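Enterotoxin type A (Staphylococcus aureus, PDB 1DYQ) acts as a superantigen and food-poisoning toxin, binding MHC class II molecules, partly through a zinc ion, and T-cell receptors to activate T cells. Local coordinates at residues L24-K28 and L170-D174; Y65-R71 and K104-G110; G178-R182 and Y230-S234. The protein carries 3 engineered substitutions. All blocks are in the same frame, centred on the assembly; numbering follows the deposited sequence. Where two conformers were deposited one is given.

Contact 1 of 3, residues L24-K28 and L170-D174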
loop_
_atom_site.group_PDB
_atom_site.type_symbol
_atom_site.label_atom_id
_atom_site.label_comp_id
_atom_site.label_asym_id
_atom_site.label_seq_id
_atom_site.Cartn_x
_atom_site.Cartn_y
_atom_site.Cartn_z
ATOM N N LEU A 24 -11.658 -1.357 12.120
ATOM C CA LEU A 24 -11.672 -2.561 11.263
ATOM C C LEU A 24 -12.361 -2.273 9.942
ATOM O O LEU A 24 -11.934 -2.697 8.879
ATOM C CB LEU A 24 -12.387 -3.676 12.024
ATOM C CG LEU A 24 -11.947 -5.106 11.815
ATOM C CD1 LEU A 24 -10.445 -5.270 11.908
ATOM C CD2 LEU A 24 -12.660 -6.034 12.809
ATOM N N GLY A 25 -13.458 -1.517 10.036
ATOM C CA GLY A 25 -14.197 -1.110 8.848
ATOM C C GLY A 25 -13.295 -0.249 7.936
ATOM O O GLY A 25 -13.397 -0.429 6.726
ATOM N N ASN A 26 -12.529 0.665 8.503
ATOM C CA ASN A 26 -11.637 1.491 7.685
ATOM C C ASN A 26 -10.542 0.645 7.037
ATOM O O ASN A 26 -10.193 0.848 5.882
ATOM C CB ASN A 26 -11.026 2.633 8.450
ATOM C CG ASN A 26 -12.051 3.684 8.895
ATOM O OD1 ASN A 26 -13.098 3.773 8.232
ATOM N ND2 ASN A 26 -11.706 4.431 9.901
ATOM N N LEU A 27 -9.961 -0.287 7.817
ATOM C CA LEU A 27 -8.911 -1.137 7.238
ATOM C C LEU A 27 -9.426 -1.996 6.126
ATOM O O LEU A 27 -8.787 -2.195 5.082
ATOM C CB LEU A 27 -8.309 -2.026 8.363
ATOM C CG LEU A 27 -7.262 -1.330 9.219
ATOM C CD1 LEU A 27 -7.146 -2.018 10.586
ATOM C CD2 LEU A 27 -5.930 -1.269 8.513
ATOM N N LYS A 28 -10.639 -2.597 6.292
ATOM C CA LYS A 28 -11.205 -3.401 5.241
ATOM C C LYS A 28 -11.483 -2.598 3.980
ATOM O O LYS A 28 -11.238 -3.004 2.871
ATOM C CB LYS A 28 -12.514 -4.080 5.699
ATOM C CG LYS A 28 -13.027 -5.070 4.673
ATOM C CD LYS A 28 -14.193 -5.884 5.262
ATOM C CE LYS A 28 -14.808 -6.743 4.164
ATOM N NZ LYS A 28 -16.030 -7.457 4.665
ATOM N N LEU A 170 -9.290 -11.032 6.930
ATOM C CA LEU A 170 -8.403 -10.378 7.854
ATOM C C LEU A 170 -8.989 -9.247 8.664
ATOM O O LEU A 170 -8.794 -9.095 9.871
ATOM C CB LEU A 170 -7.168 -9.868 7.056
ATOM C CG LEU A 170 -6.095 -9.196 7.863
ATOM C CD1 LEU A 170 -5.368 -10.162 8.813
ATOM C CD2 LEU A 170 -5.060 -8.540 6.933
ATOM N N TYR A 171 -9.732 -8.360 7.953
ATOM C CA TYR A 171 -10.292 -7.189 8.610
ATOM C C TYR A 171 -11.774 -7.277 8.815
ATOM O O TYR A 171 -12.451 -6.265 9.043
ATOM C CB TYR A 171 -9.839 -5.917 7.890
ATOM C CG TYR A 171 -8.346 -5.677 7.894
ATOM C CD1 TYR A 171 -7.610 -5.654 9.069
ATOM C CD2 TYR A 171 -7.672 -5.488 6.687
ATOM C CE1 TYR A 171 -6.235 -5.430 9.062
ATOM C CE2 TYR A 171 -6.302 -5.241 6.678
ATOM C CZ TYR A 171 -5.602 -5.219 7.857
ATOM O OH TYR A 171 -4.245 -4.996 7.849
ATOM N N ASN A 172 -12.307 -8.513 8.798
ATOM C CA ASN A 172 -13.695 -8.730 9.204
ATOM C C ASN A 172 -13.777 -8.736 10.727
ATOM O O ASN A 172 -12.802 -9.048 11.419
ATOM C CB ASN A 172 -14.233 -10.078 8.703
ATOM C CG ASN A 172 -14.796 -10.001 7.312
ATOM O OD1 ASN A 172 -14.533 -9.003 6.608
ATOM N ND2 ASN A 172 -15.535 -11.009 6.878
ATOM N N SER A 173 -14.959 -8.454 11.243
ATOM C CA SER A 173 -15.187 -8.604 12.686
ATOM C C SER A 173 -15.089 -10.098 13.043
ATOM O O SER A 173 -15.248 -10.954 12.191
ATOM C CB SER A 173 -16.593 -8.106 13.046
ATOM O OG SER A 173 -17.567 -8.876 12.372
ATOM N N ASP A 174 -14.919 -10.364 14.330
ATOM C CA ASP A 174 -14.936 -11.749 14.819
ATOM C C ASP A 174 -16.260 -12.422 14.490
ATOM O O ASP A 174 -16.238 -13.550 13.961
ATOM C CB ASP A 174 -14.628 -11.808 16.300
ATOM C CG ASP A 174 -13.279 -11.372 16.745
ATOM O OD1 ASP A 174 -12.319 -11.256 15.935
ATOM O OD2 ASP A 174 -13.084 -11.129 17.977
#
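In this two-domain superantigen fold, helix 23-32 rests on the loop that follows the long helix 153-168 of the beta-grasp domain, and the aromatic side chain of Tyr171 lies at the centre of the contact, packed against Leu27 and Lys28. The tyrosine CG lies beside its own backbone N and anti to the carbonyl carbon (chi1 -62°), which swings the ring under the helix. Leu27 CB then sits almost over the middle of one ring face, 3.7 Å from the ring centroid and only 12° off the normal, a CH-pi contact. Leu27 CD1 reaches farther along the ring, 3.8 Å from Tyr171 CE1, so one branched side chain follows the aromatic surface from CG outward. Leu170 CD2 packs against the opposite face, offset toward the rim. A large flat residue suits this place because two leucines can sandwich it while its hydroxyl reaches past them: the buried OH is hydrogen-bonded to Leu199 O and to Arg161 NH1. Leu24, near the ring edge, was modelled in two conformers, and the details of its packing are doubtful. One turn along the helix, Lys28 N bonds back to Leu24 O at 2.9 Å, and Lys28 CB packs 3.9 Å from Tyr171 CB. Beyond these the lysine chain runs fully extended from the helix to Asn172 of the loop, its methylenes providing the length needed. An asparagine serves both directions at once here: ND2 donates to Phe176 O within its own loop, while OD1 faces the helix and also takes a weak bond from Gln165 NE2. The contact ends at Lys28 NZ, which donates to Asn172 OD1 over 2.9 Å from a position tilted 25° out of the carbonyl plane.

Contact 2 of 3, residues Y65-R71 and K104-G110. Engineered in segment 65-71: Arg71 (natural residue Asp). With SO4 (sulfate ion), chain C.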
loop_
_atom_site.group_PDB
_atom_site.type_symbol
_atom_site.label_atom_id
_atom_site.label_comp_id
_atom_site.label_asym_id
_atom_site.label_seq_id
_atom_site.Cartn_x
_atom_site.Cartn_y
_atom_site.Cartn_z
ATOM N N TYR A 65 -13.895 12.994 -8.574
ATOM C CA TYR A 65 -12.609 13.605 -8.731
ATOM C C TYR A 65 -12.283 13.979 -10.186
ATOM O O TYR A 65 -12.565 13.254 -11.106
ATOM C CB TYR A 65 -11.473 12.686 -8.222
ATOM C CG TYR A 65 -11.800 12.087 -6.861
ATOM C CD1 TYR A 65 -12.111 12.890 -5.782
ATOM C CD2 TYR A 65 -11.711 10.718 -6.669
ATOM C CE1 TYR A 65 -12.408 12.345 -4.536
ATOM C CE2 TYR A 65 -12.020 10.162 -5.440
ATOM C CZ TYR A 65 -12.363 10.982 -4.385
ATOM O OH TYR A 65 -12.681 10.423 -3.154
ATOM N N ASN A 66 -11.496 15.053 -10.289
ATOM C CA ASN A 66 -10.896 15.438 -11.548
ATOM C C ASN A 66 -9.374 15.339 -11.471
ATOM O O ASN A 66 -8.754 14.934 -12.443
ATOM C CB ASN A 66 -11.283 16.903 -11.883
ATOM C CG ASN A 66 -12.744 17.008 -12.264
ATOM O OD1 ASN A 66 -13.284 16.173 -12.973
ATOM N ND2 ASN A 66 -13.405 18.045 -11.741
ATOM N N ASP A 67 -8.799 15.699 -10.337
ATOM C CA ASP A 67 -7.357 15.761 -10.165
ATOM C C ASP A 67 -6.865 14.732 -9.124
ATOM O O ASP A 67 -7.607 14.388 -8.221
ATOM C CB ASP A 67 -6.959 17.153 -9.646
ATOM C CG ASP A 67 -7.314 18.282 -10.593
ATOM O OD1 ASP A 67 -7.613 18.043 -11.773
ATOM O OD2 ASP A 67 -7.280 19.453 -10.131
ATOM N N LEU A 68 -5.615 14.328 -9.306
ATOM C CA LEU A 68 -4.956 13.449 -8.326
ATOM C C LEU A 68 -3.745 14.142 -7.725
ATOM O O LEU A 68 -2.835 14.592 -8.463
ATOM C CB LEU A 68 -4.494 12.154 -9.038
ATOM C CG LEU A 68 -3.650 11.202 -8.150
ATOM C CD1 LEU A 68 -4.530 10.600 -7.060
ATOM C CD2 LEU A 68 -3.073 10.071 -9.022
ATOM N N LEU A 69 -3.701 14.288 -6.422
ATOM C CA LEU A 69 -2.621 14.872 -5.701
ATOM C C LEU A 69 -1.770 13.799 -5.006
ATOM O O LEU A 69 -2.365 13.090 -4.173
ATOM C CB LEU A 69 -3.128 15.880 -4.655
ATOM C CG LEU A 69 -2.053 16.611 -3.887
ATOM C CD1 LEU A 69 -1.227 17.524 -4.801
ATOM C CD2 LEU A 69 -2.607 17.403 -2.712
ATOM N N VAL A 70 -0.524 13.689 -5.344
ATOM C CA VAL A 70 0.362 12.700 -4.684
ATOM C C VAL A 70 1.117 13.392 -3.596
ATOM O O VAL A 70 1.752 14.461 -3.819
ATOM C CB VAL A 70 1.309 12.033 -5.681
ATOM C CG1 VAL A 70 2.166 10.981 -4.952
ATOM C CG2 VAL A 70 0.542 11.393 -6.820
ATOM N N ARG A 71 1.114 12.875 -2.377
ATOM C CA ARG A 71 1.718 13.452 -1.215
ATOM C C ARG A 71 2.972 12.671 -0.760
ATOM O O ARG A 71 2.896 11.426 -0.802
ATOM C CB ARG A 71 0.738 13.493 -0.023
ATOM C CG ARG A 71 -0.573 14.202 -0.326
ATOM C CD ARG A 71 -1.527 14.222 0.896
ATOM N NE ARG A 71 -0.910 14.908 2.009
ATOM C CZ ARG A 71 -1.336 14.946 3.261
ATOM N NH1 ARG A 71 -2.440 14.332 3.627
ATOM N NH2 ARG A 71 -0.603 15.609 4.177
ATOM N N LYS A 104 -12.834 18.243 -5.441
ATOM C CA LYS A 104 -12.746 17.271 -6.509
ATOM C C LYS A 104 -11.303 16.863 -6.762
ATOM O O LYS A 104 -10.910 16.380 -7.832
ATOM C CB LYS A 104 -13.444 17.770 -7.770
ATOM C CG LYS A 104 -14.926 18.163 -7.604
ATOM C CD LYS A 104 -15.461 18.622 -8.989
ATOM C CE LYS A 104 -16.208 17.453 -9.657
ATOM N NZ LYS A 104 -17.272 16.956 -8.703
ATOM N N THR A 105 -10.450 17.024 -5.758
ATOM C CA THR A 105 -9.065 16.503 -5.875
ATOM C C THR A 105 -9.033 15.249 -4.994
ATOM O O THR A 105 -9.568 15.250 -3.871
ATOM C CB THR A 105 -8.033 17.514 -5.397
ATOM O OG1 THR A 105 -8.091 18.641 -6.306
ATOM C CG2 THR A 105 -6.605 16.963 -5.431
ATOM N N ALA A 106 -8.396 14.190 -5.454
ATOM C CA ALA A 106 -8.231 12.990 -4.595
ATOM C C ALA A 106 -6.781 12.838 -4.209
ATOM O O ALA A 106 -5.917 13.264 -5.001
ATOM C CB ALA A 106 -8.648 11.728 -5.359
ATOM N N CYS A 107 -6.413 12.311 -3.047
ATOM C CA CYS A 107 -5.030 12.237 -2.649
ATOM C C CYS A 107 -4.549 10.784 -2.488
ATOM O O CYS A 107 -5.304 9.895 -2.111
ATOM C CB CYS A 107 -4.803 12.981 -1.315
ATOM S SG CYS A 107 -5.085 14.796 -1.519
ATOM N N MET A 108 -3.301 10.592 -2.848
ATOM C CA MET A 108 -2.619 9.288 -2.645
ATOM C C MET A 108 -1.323 9.558 -1.925
ATOM O O MET A 108 -0.690 10.631 -2.136
ATOM C CB MET A 108 -2.385 8.691 -4.011
ATOM C CG MET A 108 -1.318 7.683 -4.228
ATOM S SD MET A 108 -1.585 6.918 -5.871
ATOM C CE MET A 108 -0.214 7.591 -6.758
ATOM N N TYR A 109 -0.855 8.660 -1.074
ATOM C CA TYR A 109 0.393 8.770 -0.383
ATOM C C TYR A 109 1.488 7.971 -1.103
ATOM O O TYR A 109 1.317 6.750 -1.245
ATOM C CB TYR A 109 0.273 8.241 1.040
ATOM C CG TYR A 109 -0.599 9.017 1.991
ATOM C CD1 TYR A 109 -0.158 10.242 2.491
ATOM C CD2 TYR A 109 -1.766 8.461 2.488
ATOM C CE1 TYR A 109 -0.929 10.920 3.437
ATOM C CE2 TYR A 109 -2.520 9.123 3.436
ATOM C CZ TYR A 109 -2.099 10.355 3.876
ATOM O OH TYR A 109 -2.833 10.987 4.878
ATOM N N GLY A 110 2.465 8.649 -1.662
ATOM C CA GLY A 110 3.490 7.893 -2.436
ATOM C C GLY A 110 2.903 7.195 -3.628
ATOM O O GLY A 110 2.007 7.696 -4.332
HETATM S S SO4 C . -14.208 11.357 -0.149
HETATM O O1 SO4 C . -15.423 10.602 0.143
HETATM O O2 SO4 C . -14.089 11.833 -1.560
HETATM O O3 SO4 C . -12.973 10.432 0.080
HETATM O O4 SO4 C . -14.007 12.482 0.837
HETATM O O HOH W 1 -6.511 20.220 -7.666
HETATM O O HOH W 2 -3.341 12.827 6.377
#
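A chi1 of -46° keeps Tyr65 CG beside its backbone N and lays the ring over Ala106, whose CB stands 3.4 Å from the ring centroid in a CH-pi contact; the small methyl allows this close approach. The engineered Arg71 bends at chi3 (60°), bringing its guanidinium alongside Tyr109, with NH1 3.7 Å from Tyr109 CE1 and the two planes 38° apart. Between these ends the strands run parallel: Ala106 N to Asp67 O (2.9 Å), Leu69 N to Ala106 O (2.8 Å), then the same alternation through Met108 to Gly110. Such a parallel pairing of the third and fifth strands is a hallmark of the OB-fold barrel. Leu68, Val70 and Met108 fill one face with apolar bulk, Val70 CG2 meeting Met108 CE at 3.9 Å. On the other, Leu69 CD2 touches Cys107 SG at 3.8 Å, the sulfur being disulfide-bonded to Cys97. Tyr65 OH donates to O2 of a sulfate, probably from the crystallisation liquor, at 2.6 Å, and also bonds with Gly94 N. Arg71 NH1 bonds to Gln96 O. Strand 52-55 pairs antiparallel with the outer side of 67-71, strand 86-91 flanks 105-114, and Leu68 and Met108 pack on Ala37 of strand 36-39.

Contact 3 of 3, residues G178-R182 and Y230-S234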
loop_
_atom_site.group_PDB
_atom_site.type_symbol
_atom_site.label_atom_id
_atom_site.label_comp_id
_atom_site.label_asym_id
_atom_site.label_seq_id
_atom_site.Cartn_x
_atom_site.Cartn_y
_atom_site.Cartn_z
ATOM N N GLY A 178 -13.790 -13.404 11.062
ATOM C CA GLY A 178 -12.404 -12.866 11.048
ATOM C C GLY A 178 -11.644 -13.496 12.214
ATOM O O GLY A 178 -11.728 -13.013 13.337
ATOM N N LYS A 179 -10.961 -14.615 11.938
ATOM C CA LYS A 179 -10.305 -15.359 13.002
ATOM C C LYS A 179 -8.928 -14.911 13.371
ATOM O O LYS A 179 -8.434 -15.185 14.493
ATOM C CB LYS A 179 -10.294 -16.863 12.659
ATOM C CG LYS A 179 -11.658 -17.466 12.404
ATOM C CD LYS A 179 -12.538 -17.450 13.639
ATOM C CE LYS A 179 -14.008 -17.549 13.309
ATOM N NZ LYS A 179 -14.552 -18.920 13.404
ATOM N N VAL A 180 -8.199 -14.257 12.468
ATOM C CA VAL A 180 -6.843 -13.818 12.705
ATOM C C VAL A 180 -6.816 -12.634 13.682
ATOM O O VAL A 180 -7.588 -11.694 13.510
ATOM C CB VAL A 180 -6.182 -13.392 11.378
ATOM C CG1 VAL A 180 -4.790 -12.814 11.599
ATOM C CG2 VAL A 180 -6.124 -14.565 10.410
ATOM N N GLN A 181 -6.030 -12.749 14.725
ATOM C CA GLN A 181 -5.966 -11.778 15.786
ATOM C C GLN A 181 -4.678 -10.991 15.821
ATOM O O GLN A 181 -4.576 -9.963 16.485
ATOM C CB GLN A 181 -6.228 -12.434 17.166
ATOM C CG GLN A 181 -7.550 -13.186 17.244
ATOM C CD GLN A 181 -8.767 -12.284 17.083
ATOM O OE1 GLN A 181 -8.788 -11.188 17.621
ATOM N NE2 GLN A 181 -9.727 -12.768 16.318
ATOM N N ARG A 182 -3.614 -11.548 15.217
ATOM C CA ARG A 182 -2.341 -10.874 15.078
ATOM C C ARG A 182 -1.745 -11.228 13.699
ATOM O O ARG A 182 -1.991 -12.283 13.159
ATOM C CB ARG A 182 -1.322 -11.319 16.138
ATOM C CG ARG A 182 -1.689 -11.004 17.566
ATOM C CD ARG A 182 -0.615 -11.483 18.545
ATOM N NE ARG A 182 -0.507 -12.937 18.530
ATOM C CZ ARG A 182 0.642 -13.609 18.615
ATOM N NH1 ARG A 182 1.792 -12.968 18.693
ATOM N NH2 ARG A 182 0.631 -14.936 18.609
ATOM N N TYR A 230 3.016 -13.830 8.551
ATOM C CA TYR A 230 2.781 -14.612 9.780
ATOM C C TYR A 230 1.428 -14.197 10.378
ATOM O O TYR A 230 1.279 -13.024 10.746
ATOM C CB TYR A 230 3.888 -14.315 10.794
ATOM C CG TYR A 230 5.289 -14.454 10.246
ATOM C CD1 TYR A 230 5.945 -13.376 9.658
ATOM C CD2 TYR A 230 5.959 -15.682 10.289
ATOM C CE1 TYR A 230 7.205 -13.506 9.123
ATOM C CE2 TYR A 230 7.237 -15.808 9.776
ATOM C CZ TYR A 230 7.850 -14.729 9.201
ATOM O OH TYR A 230 9.121 -14.836 8.662
ATOM N N LEU A 231 0.502 -15.127 10.442
ATOM C CA LEU A 231 -0.831 -14.861 10.974
ATOM C C LEU A 231 -1.071 -15.785 12.206
ATOM O O LEU A 231 -0.603 -16.909 12.198
ATOM C CB LEU A 231 -1.898 -15.153 9.956
ATOM C CG LEU A 231 -1.761 -14.501 8.560
ATOM C CD1 LEU A 231 -2.852 -14.996 7.656
ATOM C CD2 LEU A 231 -1.822 -12.976 8.745
ATOM N N TYR A 232 -1.737 -15.210 13.181
ATOM C CA TYR A 232 -2.038 -15.983 14.418
ATOM C C TYR A 232 -3.509 -15.801 14.763
ATOM O O TYR A 232 -4.049 -14.707 14.640
ATOM C CB TYR A 232 -1.170 -15.474 15.558
ATOM C CG TYR A 232 0.315 -15.469 15.250
ATOM C CD1 TYR A 232 0.894 -14.360 14.626
ATOM C CD2 TYR A 232 1.109 -16.576 15.490
ATOM C CE1 TYR A 232 2.226 -14.357 14.279
ATOM C CE2 TYR A 232 2.456 -16.567 15.170
ATOM C CZ TYR A 232 3.006 -15.456 14.563
ATOM O OH TYR A 232 4.340 -15.442 14.224
ATOM N N THR A 233 -4.144 -16.877 15.270
ATOM C CA THR A 233 -5.545 -16.789 15.651
ATOM C C THR A 233 -5.757 -16.509 17.127
ATOM O O THR A 233 -6.889 -16.642 17.633
ATOM C CB THR A 233 -6.344 -18.022 15.222
ATOM O OG1 THR A 233 -5.745 -19.199 15.792
ATOM C CG2 THR A 233 -6.401 -18.142 13.715
ATOM N N SER A 234 -4.735 -16.122 17.835
ATOM C CA SER A 234 -4.789 -15.715 19.217
ATOM C C SER A 234 -3.634 -14.758 19.522
ATOM O O SER A 234 -3.522 -14.333 20.682
ATOM C CB SER A 234 -4.722 -16.912 20.164
ATOM O OG SER A 234 -3.595 -17.708 19.882
ATOM O OXT SER A 234 -2.815 -14.544 18.598
HETATM O O HOH W 3 -9.643 -16.391 16.607
HETATM O O HOH W 4 -1.029 -17.040 18.813
#
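A classic beta bulge joins residues 178-182 to the end of strand 226-232: Gln181 and Arg182 both face Tyr232, whose carbonyl O accepts from Gln181 N at 2.8 Å and from Arg182 N at 3.2 Å, while Tyr232 N returns a bond to Arg182 O. The antiparallel pairing of strands 182-188 and 226-232, at the end of the beta-grasp domain's sheet, therefore begins at a doubly gripped oxygen. Beyond it, Arg182 suits its place because one flat cation can meet an aromatic face and a carboxylate together. Its chain, bent at chi3 (-65°), folds the guanidinium over Tyr232; the planes are 28° apart and CZ lies 4.3 Å from the ring centroid, giving a stacked cation-pi pair with NH2 above CG. At the guanidinium edge, NE donates to the C-terminal carboxylate, 2.8 Å from Ser234 OXT and nearly straight at 170°. This salt bridge ties down the chain end, and the carboxylate oxygen, in the guanidinium plane, fixes the rotation of the group while the ring lies over one face. A water at that same edge accepts from Arg182 NH2 and reaches Ser234 OG. A second water links Lys179 O with Thr233 O. On the buried side the beta-branched Val180 sets CG1 4.1 Å from Leu231 CB, an apolar pair behind the polar rim. Thr233 holds its hydroxyl to Asp133 OD2. Strand 226-232 lies between antiparallel strand 182-188 and parallel strand 119-132: Tyr230, whose side chain is about 5 Å from the bound zinc ion, pairs by backbone with Leu184, while Leu231 bonds to Trp131 and Asp133.

From the N terminus the chain forms helix 23-32, then builds the OB-fold barrel. Contact 2 closes a short loop there, from 65-71 to 104-110, within the much longer excursion that ends when 170-174 returns to 24-28 in contact 1. Contact 1 thus joins the early helix to the beta-grasp domain, while contact 2 lies about 25 Å away between centres. Only after contact 1 has closed does contact 3 open, in series and without crossing, joining the start of strand 182-188 to the C-terminal end of strand 226-232 in the beta-grasp domain. They nevertheless touch: Asp174 OD1 lies 3.0 Å from Gln181 NE2, and Leu170 packs on Val180. Contacts 2 and 3 stand on opposite sides of the molecule's centre.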